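PDB 2CH9: cystatin F, which inhibits papain-like cysteine proteases such as papain and cathepsin L, and forms a disulfide-linked homodimer. Local coordinates for residues A33-Y36 against S37-K40. Sequence-based numbering, arbitrary orientation.
Sequences AARY and SVEK. With NAG (2-acetamido-2-deoxy-beta-D-glucopyranose), chain B.
The carbonyl oxygen of Ala33 takes two bonds from Ser37, one from its amide N and one from its hydroxyl OG, each 3.0 Å long. The two donors arrive from opposite faces of the carbonyl plane, and OG is the more tilted, lying 33° from that plane. A chi1 of -62° sets OG beside the backbone N, which turns it back along the helix to Ala33; the same buried hydroxyl is hydrogen-bonded to Ser107 on strand 102-112. The i to i+4 ladder then continues along helix 28-44, with Lys40 N on Tyr36 O at 2.9 Å. On the partly exposed side Glu39 extends between its two neighbours one turn back. Its OE2 lies 3.6 Å from CD of Arg35, and its OE1 comes to the ring edge of Tyr36, 3.8 Å from CD1. The charged ends of Arg35 and Glu39 do not meet directly: a water lying in the guanidinium plane accepts from Arg35 NH1 and donates to Glu39 OE2, while the guanidinium itself forms salt bridges with Asp89 and Glu53. With an alanine at Glu39, the bridging water would probably lose one of its acceptors, and Arg35 CG and CD the carboxylate lying against them. Further on, Lys40 NZ donates to O7 of a glycan N-acetylglucosamine at 3.0 Å. Ala33, Ala34 and Val38 pack against the sheet that wraps the helix in the cystatin fold. The helix thus divides its chemistry: small apolar groups and a serine hydroxyl held by both helix and strand 102-112 face the sheet, while the partly exposed charged side chains are met by water, acidic residues and sugar.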
ATOM      1  N   ALA A  33       9.289  12.853  -1.412  1.00 55.63           N
ATOM      2  CA  ALA A  33       8.504  11.768  -2.005  1.00 54.81           C
ATOM      3  C   ALA A  33       7.466  12.303  -3.005  1.00 54.73           C
ATOM      4  O   ALA A  33       7.250  11.712  -4.072  1.00 55.74           O
ATOM      5  CB  ALA A  33       7.850  10.912  -0.906  1.00 54.36           C
ATOM      6  N   ALA A  34       6.840  13.428  -2.668  1.00 54.82           N
ATOM      7  CA  ALA A  34       5.893  14.090  -3.567  1.00 54.33           C
ATOM      8  C   ALA A  34       6.573  14.597  -4.843  1.00 54.21           C
ATOM      9  O   ALA A  34       5.959  14.585  -5.911  1.00 54.61           O
ATOM     10  CB  ALA A  34       5.189  15.233  -2.854  1.00 54.13           C
ATOM     11  N   ARG A  35       7.826  15.042  -4.728  1.00 53.39           N
ATOM     12  CA  ARG A  35       8.629  15.395  -5.907  1.00 53.18           C
ATOM     13  C   ARG A  35       8.914  14.179  -6.786  1.00 53.18           C
ATOM     14  O   ARG A  35       8.790  14.253  -8.015  1.00 52.98           O
ATOM     15  CB  ARG A  35       9.944  16.091  -5.504  1.00 53.04           C
ATOM     16  CG  ARG A  35      10.891  16.418  -6.668  1.00 54.58           C
ATOM     17  CD  ARG A  35      10.232  17.293  -7.771  1.00 54.79           C
ATOM     18  NE  ARG A  35       9.712  18.552  -7.244  1.00 54.25           N
ATOM     19  CZ  ARG A  35      10.445  19.636  -6.985  1.00 54.40           C
ATOM     20  NH1 ARG A  35      11.754  19.651  -7.212  1.00 50.60           N
ATOM     21  NH2 ARG A  35       9.855  20.716  -6.486  1.00 54.47           N
ATOM     22  N   TYR A  36       9.307  13.062  -6.178  1.00 52.95           N
ATOM     23  CA  TYR A  36       9.463  11.827  -6.957  1.00 53.33           C
ATOM     24  C   TYR A  36       8.193  11.449  -7.719  1.00 52.79           C
ATOM     25  O   TYR A  36       8.252  11.024  -8.881  1.00 51.79           O
ATOM     26  CB  TYR A  36       9.880  10.670  -6.075  1.00 53.18           C
ATOM     27  CG  TYR A  36      11.261  10.808  -5.530  1.00 55.29           C
ATOM     28  CD1 TYR A  36      12.309  11.271  -6.332  1.00 55.89           C
ATOM     29  CD2 TYR A  36      11.545  10.427  -4.224  1.00 54.58           C
ATOM     30  CE1 TYR A  36      13.607  11.379  -5.815  1.00 57.43           C
ATOM     31  CE2 TYR A  36      12.824  10.537  -3.700  1.00 55.48           C
ATOM     32  CZ  TYR A  36      13.844  11.003  -4.498  1.00 54.92           C
ATOM     33  OH  TYR A  36      15.102  11.093  -3.970  1.00 56.25           O
ATOM     34  N   SER A  37       7.045  11.617  -7.060  1.00 53.53           N
ATOM     35  CA  SER A  37       5.752  11.250  -7.649  1.00 53.33           C
ATOM     36  C   SER A  37       5.478  12.035  -8.923  1.00 53.70           C
ATOM     37  O   SER A  37       5.118  11.458  -9.960  1.00 53.86           O
ATOM     38  CB  SER A  37       4.630  11.495  -6.645  1.00 53.66           C
ATOM     39  OG  SER A  37       4.834  10.688  -5.515  1.00 54.90           O
ATOM     40  N   VAL A  38       5.668  13.355  -8.854  1.00 53.90           N
ATOM     41  CA  VAL A  38       5.384  14.191 -10.017  1.00 53.77           C
ATOM     42  C   VAL A  38       6.402  13.992 -11.142  1.00 53.80           C
ATOM     43  O   VAL A  38       6.070  14.128 -12.322  1.00 53.87           O
ATOM     44  CB  VAL A  38       5.176  15.662  -9.653  1.00 53.62           C
ATOM     45  CG1 VAL A  38       6.518  16.371  -9.365  1.00 52.77           C
ATOM     46  CG2 VAL A  38       4.373  16.343 -10.767  1.00 53.80           C
ATOM     47  N   GLU A  39       7.623  13.618 -10.767  1.00 53.43           N
ATOM     48  CA  GLU A  39       8.651  13.253 -11.731  1.00 53.17           C
ATOM     49  C   GLU A  39       8.328  11.932 -12.436  1.00 52.67           C
ATOM     50  O   GLU A  39       8.573  11.797 -13.631  1.00 51.77           O
ATOM     51  CB  GLU A  39      10.031  13.213 -11.059  1.00 53.62           C
ATOM     52  CG  GLU A  39      10.495  14.585 -10.592  1.00 55.51           C
ATOM     53  CD  GLU A  39      11.867  14.564  -9.959  1.00 61.07           C
ATOM     54  OE1 GLU A  39      12.297  13.488  -9.478  1.00 61.89           O
ATOM     55  OE2 GLU A  39      12.520  15.631  -9.944  1.00 64.12           O
ATOM     56  N   LYS A  40       7.764  10.971 -11.699  1.00 52.42           N
ATOM     57  CA  LYS A  40       7.216   9.752 -12.304  1.00 52.55           C
ATOM     58  C   LYS A  40       6.095  10.120 -13.276  1.00 52.27           C
ATOM     59  O   LYS A  40       6.031   9.570 -14.371  1.00 52.62           O
ATOM     60  CB  LYS A  40       6.711   8.775 -11.241  1.00 53.54           C
ATOM     61  CG  LYS A  40       6.061   7.499 -11.777  1.00 53.93           C
ATOM     62  CD  LYS A  40       7.124   6.523 -12.246  1.00 58.76           C
ATOM     63  CE  LYS A  40       6.550   5.130 -12.460  1.00 61.05           C
ATOM     64  NZ  LYS A  40       7.665   4.126 -12.390  1.00 64.76           N
TER
HETATM   65  C1  NAG B   1      10.058   6.529 -18.049  1.00 71.44           C
HETATM   66  C2  NAG B   1      10.144   5.143 -17.403  1.00 74.72           C
HETATM   67  C3  NAG B   1      10.878   4.174 -18.333  1.00 75.86           C
HETATM   68  C4  NAG B   1      10.242   4.159 -19.719  1.00 77.46           C
HETATM   69  C5  NAG B   1       9.891   5.542 -20.269  1.00 76.90           C
HETATM   70  C6  NAG B   1       8.736   5.178 -21.175  1.00 78.57           C
HETATM   71  C7  NAG B   1      10.153   5.158 -14.931  1.00 73.72           C
HETATM   72  C8  NAG B   1      11.011   4.893 -13.723  1.00 72.82           C
HETATM   73  N2  NAG B   1      10.797   5.190 -16.099  1.00 73.40           N
HETATM   74  O3  NAG B   1      10.781   2.868 -17.813  1.00 76.23           O
HETATM   75  O4  NAG B   1      11.014   3.414 -20.655  1.00 79.88           O
HETATM   76  O5  NAG B   1       9.366   6.425 -19.283  1.00 74.87           O
HETATM   77  O6  NAG B   1       8.685   5.773 -22.448  1.00 81.10           O
HETATM   78  O7  NAG B   1       8.937   5.330 -14.815  1.00 73.03           O
HETATM   79  O   HOH W   1      13.559  17.820  -8.536  1.00 65.00           O